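D-alanyl-D-alanine carboxypeptidase (Vibrio cholerae, PDB 5TR7) probably removes the C-terminal D-alanine from peptidoglycan precursor peptides, as a serine-type carboxypeptidase of the penicillin-binding protein family. Local coordinates at residues E173-Y178 against T182-N187; S88-G93 against V104-H109. All coordinates share one frame; numbering follows the deposited sequence.

Contact 1 of 2, residues E173-Y178 against T182-N187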
loop_
_atom_site.group_PDB
_atom_site.type_symbol
_atom_site.label_atom_id
_atom_site.label_comp_id
_atom_site.label_asym_id
_atom_site.label_seq_id
_atom_site.Cartn_x
_atom_site.Cartn_y
_atom_site.Cartn_z
ATOM N N GLU A 173 0.490 9.862 -7.775
ATOM C CA GLU A 173 -0.468 10.975 -7.842
ATOM C C GLU A 173 -0.503 11.557 -6.431
ATOM O O GLU A 173 -0.610 10.835 -5.442
ATOM C CB GLU A 173 -1.818 10.539 -8.410
ATOM C CG GLU A 173 -1.710 10.042 -9.860
ATOM C CD GLU A 173 -3.051 9.575 -10.475
ATOM O OE1 GLU A 173 -4.166 9.897 -9.992
ATOM O OE2 GLU A 173 -2.977 8.839 -11.496
ATOM N N GLN A 174 -0.383 12.860 -6.344
ATOM C CA GLN A 174 -0.252 13.587 -5.067
ATOM C C GLN A 174 -1.518 13.930 -4.373
ATOM O O GLN A 174 -1.503 14.278 -3.145
ATOM C CB GLN A 174 0.531 14.895 -5.343
ATOM C CG GLN A 174 1.975 14.578 -5.710
ATOM C CD GLN A 174 2.875 15.808 -5.865
ATOM O OE1 GLN A 174 2.440 16.941 -5.948
ATOM N NE2 GLN A 174 4.131 15.567 -5.888
ATOM N N LYS A 175 -2.610 13.924 -5.135
ATOM C CA LYS A 175 -3.887 14.252 -4.527
ATOM C C LYS A 175 -5.041 13.757 -5.338
ATOM O O LYS A 175 -4.887 13.376 -6.469
ATOM C CB LYS A 175 -4.031 15.749 -4.402
ATOM C CG LYS A 175 -4.055 16.523 -5.700
ATOM C CD LYS A 175 -3.703 17.998 -5.280
ATOM C CE LYS A 175 -3.712 18.983 -6.407
ATOM N NZ LYS A 175 -5.103 19.320 -6.810
ATOM N N PHE A 176 -6.199 13.778 -4.709
ATOM C CA PHE A 176 -7.394 13.336 -5.367
ATOM C C PHE A 176 -8.543 13.985 -4.669
ATOM O O PHE A 176 -8.573 14.059 -3.442
ATOM C CB PHE A 176 -7.555 11.834 -5.265
ATOM C CG PHE A 176 -8.739 11.311 -5.976
ATOM C CD1 PHE A 176 -8.834 11.441 -7.354
ATOM C CD2 PHE A 176 -9.702 10.572 -5.295
ATOM C CE1 PHE A 176 -9.945 10.927 -8.023
ATOM C CE2 PHE A 176 -10.791 10.024 -5.962
ATOM C CZ PHE A 176 -10.934 10.217 -7.310
ATOM N N THR A 177 -9.461 14.457 -5.488
ATOM C CA THR A 177 -10.694 15.053 -5.090
ATOM C C THR A 177 -11.916 14.149 -5.447
ATOM O O THR A 177 -12.050 13.677 -6.573
ATOM C CB THR A 177 -10.853 16.377 -5.830
ATOM O OG1 THR A 177 -9.738 17.184 -5.507
ATOM C CG2 THR A 177 -12.160 17.109 -5.423
ATOM N N TYR A 178 -12.785 13.961 -4.462
ATOM C CA TYR A 178 -14.047 13.278 -4.636
ATOM C C TYR A 178 -15.116 14.024 -3.832
ATOM O O TYR A 178 -14.937 14.340 -2.638
ATOM C CB TYR A 178 -14.012 11.793 -4.254
ATOM C CG TYR A 178 -15.368 11.185 -4.427
ATOM C CD1 TYR A 178 -15.913 10.976 -5.708
ATOM C CD2 TYR A 178 -16.138 10.873 -3.330
ATOM C CE1 TYR A 178 -17.195 10.445 -5.874
ATOM C CE2 TYR A 178 -17.415 10.372 -3.475
ATOM C CZ TYR A 178 -17.926 10.134 -4.744
ATOM O OH TYR A 178 -19.175 9.654 -4.817
ATOM N N THR A 182 -10.865 17.266 -1.217
ATOM C CA THR A 182 -9.532 17.028 -1.729
ATOM C C THR A 182 -8.671 16.490 -0.622
ATOM O O THR A 182 -8.638 17.055 0.457
ATOM C CB THR A 182 -8.898 18.302 -2.289
ATOM O OG1 THR A 182 -9.646 18.737 -3.411
ATOM C CG2 THR A 182 -7.453 18.076 -2.796
ATOM N N GLN A 183 -7.973 15.373 -0.877
ATOM C CA GLN A 183 -7.090 14.767 0.107
ATOM C C GLN A 183 -5.764 14.520 -0.598
ATOM O O GLN A 183 -5.720 14.218 -1.788
ATOM C CB GLN A 183 -7.689 13.484 0.653
ATOM C CG GLN A 183 -9.154 13.670 1.014
ATOM C CD GLN A 183 -9.775 12.542 1.844
ATOM O OE1 GLN A 183 -9.257 12.233 2.887
ATOM N NE2 GLN A 183 -10.954 12.028 1.451
ATOM N N TYR A 184 -4.697 14.706 0.153
ATOM C CA TYR A 184 -3.354 14.511 -0.301
ATOM C C TYR A 184 -2.794 13.147 -0.025
ATOM O O TYR A 184 -3.079 12.523 0.950
ATOM C CB TYR A 184 -2.385 15.582 0.305
ATOM C CG TYR A 184 -2.671 16.895 -0.325
ATOM C CD1 TYR A 184 -3.684 17.709 0.184
ATOM C CD2 TYR A 184 -2.073 17.264 -1.541
ATOM C CE1 TYR A 184 -4.035 18.904 -0.445
ATOM C CE2 TYR A 184 -2.418 18.449 -2.179
ATOM C CZ TYR A 184 -3.392 19.265 -1.619
ATOM O OH TYR A 184 -3.717 20.424 -2.262
ATOM N N ASN A 185 -1.931 12.720 -0.925
ATOM C CA ASN A 185 -1.192 11.516 -0.735
ATOM C C ASN A 185 -0.245 11.785 0.423
ATOM O O ASN A 185 0.492 12.751 0.366
ATOM C CB ASN A 185 -0.387 11.207 -2.013
ATOM C CG ASN A 185 0.159 9.860 -2.021
ATOM O OD1 ASN A 185 0.643 9.375 -0.994
ATOM N ND2 ASN A 185 0.072 9.190 -3.211
ATOM N N ARG A 186 -0.304 10.979 1.470
ATOM C CA ARG A 186 0.526 11.090 2.677
ATOM C C ARG A 186 1.979 10.683 2.477
ATOM O O ARG A 186 2.785 10.790 3.397
ATOM C CB ARG A 186 -0.084 10.163 3.754
ATOM C CG ARG A 186 -1.342 10.595 4.473
ATOM C CD ARG A 186 -0.990 11.110 5.896
ATOM N NE ARG A 186 -1.948 10.620 6.897
ATOM C CZ ARG A 186 -1.728 10.459 8.217
ATOM N NH1 ARG A 186 -2.681 9.963 8.977
ATOM N NH2 ARG A 186 -0.586 10.717 8.805
ATOM N N ASN A 187 2.357 10.130 1.307
ATOM C CA ASN A 187 3.766 9.847 1.068
ATOM C C ASN A 187 4.501 11.159 0.658
ATOM O O ASN A 187 4.583 11.538 -0.522
ATOM C CB ASN A 187 3.876 8.798 -0.002
ATOM C CG ASN A 187 5.279 8.420 -0.314
ATOM O OD1 ASN A 187 6.213 8.750 0.404
ATOM N ND2 ASN A 187 5.444 7.683 -1.411
#

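Contact 2 of 2, residues S88-G93 against V104-H109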
loop_
_atom_site.group_PDB
_atom_site.type_symbol
_atom_site.label_atom_id
_atom_site.label_comp_id
_atom_site.label_asym_id
_atom_site.label_seq_id
_atom_site.Cartn_x
_atom_site.Cartn_y
_atom_site.Cartn_z
ATOM N N SER A 88 -12.301 3.694 -11.471
ATOM C CA SER A 88 -11.083 4.515 -11.369
ATOM C C SER A 88 -11.063 5.447 -10.181
ATOM O O SER A 88 -10.058 5.607 -9.561
ATOM C CB SER A 88 -10.794 5.300 -12.643
ATOM O OG SER A 88 -11.795 6.216 -12.875
ATOM N N ASP A 89 -12.211 5.966 -9.797
ATOM C CA ASP A 89 -12.346 6.889 -8.717
ATOM C C ASP A 89 -12.204 6.147 -7.390
ATOM O O ASP A 89 -11.498 6.619 -6.485
ATOM C CB ASP A 89 -13.657 7.636 -8.826
ATOM C CG ASP A 89 -13.692 8.597 -9.964
ATOM O OD1 ASP A 89 -12.700 9.365 -10.082
ATOM O OD2 ASP A 89 -14.746 8.668 -10.671
ATOM N N LEU A 90 -12.853 4.999 -7.252
ATOM C CA LEU A 90 -12.681 4.233 -6.031
ATOM C C LEU A 90 -11.198 3.828 -5.817
ATOM O O LEU A 90 -10.679 3.811 -4.682
ATOM C CB LEU A 90 -13.566 2.971 -6.046
ATOM C CG LEU A 90 -15.066 3.217 -5.796
ATOM C CD1 LEU A 90 -15.830 1.887 -5.963
ATOM C CD2 LEU A 90 -15.373 3.822 -4.422
ATOM N N ASN A 91 -10.558 3.425 -6.917
ATOM C CA ASN A 91 -9.140 3.069 -6.901
ATOM C C ASN A 91 -8.250 4.137 -6.336
ATOM O O ASN A 91 -7.406 3.876 -5.517
ATOM C CB ASN A 91 -8.717 2.794 -8.308
ATOM C CG ASN A 91 -8.498 1.415 -8.520
ATOM O OD1 ASN A 91 -9.355 0.679 -9.014
ATOM N ND2 ASN A 91 -7.350 0.987 -8.062
ATOM N N ARG A 92 -8.425 5.343 -6.845
ATOM C CA ARG A 92 -7.707 6.504 -6.305
ATOM C C ARG A 92 -8.082 6.775 -4.881
ATOM O O ARG A 92 -7.248 7.172 -4.090
ATOM C CB ARG A 92 -7.907 7.724 -7.168
ATOM C CG ARG A 92 -7.262 7.525 -8.492
ATOM C CD ARG A 92 -7.453 8.666 -9.460
ATOM N NE ARG A 92 -6.472 8.475 -10.511
ATOM C CZ ARG A 92 -6.541 7.511 -11.439
ATOM N NH1 ARG A 92 -7.569 6.675 -11.510
ATOM N NH2 ARG A 92 -5.571 7.416 -12.332
ATOM N N GLY A 93 -9.324 6.558 -4.518
ATOM C CA GLY A 93 -9.663 6.736 -3.088
ATOM C C GLY A 93 -8.890 5.790 -2.194
ATOM O O GLY A 93 -8.429 6.118 -1.072
ATOM N N VAL A 104 -13.791 -1.427 0.751
ATOM C CA VAL A 104 -14.904 -2.367 0.842
ATOM C C VAL A 104 -15.762 -2.361 -0.405
ATOM O O VAL A 104 -16.209 -3.430 -0.827
ATOM C CB VAL A 104 -15.761 -2.117 2.070
ATOM C CG1 VAL A 104 -16.947 -3.085 2.088
ATOM C CG2 VAL A 104 -14.924 -2.290 3.316
ATOM N N ALA A 105 -15.970 -1.183 -1.005
ATOM C CA ALA A 105 -16.777 -1.125 -2.222
ATOM C C ALA A 105 -16.134 -1.866 -3.370
ATOM O O ALA A 105 -16.838 -2.578 -4.124
ATOM C CB ALA A 105 -17.077 0.294 -2.628
ATOM N N MET A 106 -14.822 -1.711 -3.531
ATOM C CA MET A 106 -14.121 -2.467 -4.618
ATOM C C MET A 106 -14.092 -3.959 -4.324
ATOM O O MET A 106 -14.268 -4.787 -5.210
ATOM C CB MET A 106 -12.704 -1.952 -4.885
ATOM C CG MET A 106 -12.687 -0.601 -5.616
ATOM S SD MET A 106 -13.518 -0.682 -7.233
ATOM C CE MET A 106 -12.522 -1.906 -8.105
ATOM N N ALA A 107 -13.914 -4.295 -3.059
ATOM C CA ALA A 107 -13.890 -5.685 -2.649
ATOM C C ALA A 107 -15.176 -6.371 -3.101
ATOM O O ALA A 107 -15.165 -7.447 -3.745
ATOM C CB ALA A 107 -13.713 -5.763 -1.142
ATOM N N GLU A 108 -16.293 -5.687 -2.838
ATOM C CA GLU A 108 -17.591 -6.210 -3.209
ATOM C C GLU A 108 -17.800 -6.231 -4.712
ATOM O O GLU A 108 -18.353 -7.192 -5.235
ATOM C CB GLU A 108 -18.723 -5.449 -2.518
ATOM C CG GLU A 108 -18.767 -5.617 -1.014
ATOM C CD GLU A 108 -19.924 -4.865 -0.349
ATOM O OE1 GLU A 108 -20.563 -3.940 -0.956
ATOM O OE2 GLU A 108 -20.245 -5.252 0.796
ATOM N N HIS A 109 -17.341 -5.202 -5.409
ATOM C CA HIS A 109 -17.528 -5.163 -6.875
ATOM C C HIS A 109 -16.729 -6.299 -7.535
ATOM O O HIS A 109 -17.119 -6.847 -8.549
ATOM C CB HIS A 109 -17.016 -3.803 -7.395
ATOM C CG HIS A 109 -17.148 -3.615 -8.865
ATOM N ND1 HIS A 109 -18.367 -3.435 -9.468
ATOM C CD2 HIS A 109 -16.227 -3.537 -9.854
ATOM C CE1 HIS A 109 -18.205 -3.246 -10.756
ATOM N NE2 HIS A 109 -16.917 -3.330 -11.026
#

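Contact 1 of 2, residues E173-Y178 against T182-N187
Phe176 and Gln183 form the hydrogen-bonded pair of a short antiparallel beta hairpin: Phe176 N donates to Gln183 O at 3.0 Å, and Gln183 N returns a bond to Phe176 O at 2.9 Å. One step beyond the strands Asn185 takes over. Its backbone N gives Gln174 O a nearly straight bond (2.7 Å, 176° at the hydrogen), although the donor stands well above the plane of that carbonyl. Its side chain has CG anti to the backbone N (chi1 -167°), which carries ND2 to Glu173 O at 2.9 Å, with the acceptor close to the plane of the amide. Asn185 OD1 accepts from Asn187 N at 3.0 Å in an Asx turn, so both ends of this buried amide are satisfied; asparagine suits a place that asks for a donor and an acceptor on one short side chain. On the exposed face of Lys175, Thr177, Thr182 and Tyr184, the two threonines are a non-hydrogen-bonded pair whose hydroxyls join, Thr177 OG1 to Thr182 OG1, at 2.6 Å. Beside them Lys175 CD lies 3.4 Å from Tyr184 CE2; a lysine offers methylenes for such packing at an exposed site. Gln183 NE2 is satisfied by Lys76 O, its side chain about 7 Å from that of Ser98, a predicted active-site residue. Phe176 O also accepts from Gln97 NE2, and Glu173 pairs with Arg92. The Phe176 side chain packs on helix 87-95, while beyond the hairpin Arg186 and Asn187 belong to the nitrite pocket and touch strand 209-218 of the five-stranded sheet.

Contact 2 of 2, residues S88-G93 against V104-H109
This is a buried, largely apolar helix-helix contact in the helical part of the carboxypeptidase domain, where helix 87-95 and helix 100-111 follow one another in the chain and meet through a few side chains. The short axes run 10.0 Å apart at an angle of 134°, and the CA atoms of Leu90 and Met106 are the nearest pair, 7.0 Å apart. Leu90 points at the other helix and touches it with one branch: CD1 lies 3.7 Å from Met106 SD and 3.9 Å from Ala105 CB. Lower on the same side chain, Leu90 CB is 3.7 Å from Met106 CG. The methionine is folded, its chain bent at chi2 (-60°) and again at chi3 (-61°); this brings the sulfur beside Leu90 and sends CE toward Asn91, 4.2 Å from OD1, a looser contact. An unbranched, flexible thioether suits a place where the chain crosses a leucine obliquely and then bends toward an amide, while the small Ala105 lets the leucine methyl come close to the second helix. Asn91 is the polar residue at the margin of this patch, and its ND2 has a weak hydrogen bond to Glu167. Elsewhere on helix 100-111, Glu108 is hydrogen-bonded to Ser63 and Asn65. Met106 also reaches Val87 and Ile94 of helix 87-95, and both Asn91 and Met106 touch Ile45 of helix 37-50, which packs against the pair; another flank of helix 87-95, with Asp89 and Arg92, meets Phe176 of strand 175-178.

Contact 1 lies at the surface and contact 2 in the interior, and their chemistry follows. The hairpin of 173-178 with 182-187 is held by backbone and amide hydrogen bonds and one hydroxyl pair, whereas 88-93 with 104-109 relies on leucine, methionine and alanine packing. They have no segment in common, but helix 87-95 bridges them: one flank packs on helix 100-111, another takes the hairpin. There Arg92 NE meets Glu173 OE1 in a salt bridge of 2.8 Å, and Phe176 CZ lies 3.4 Å from Asp89 OD1. Helix 87-95 thus carries a mixed polar and aromatic contact on one flank and a largely apolar one on another.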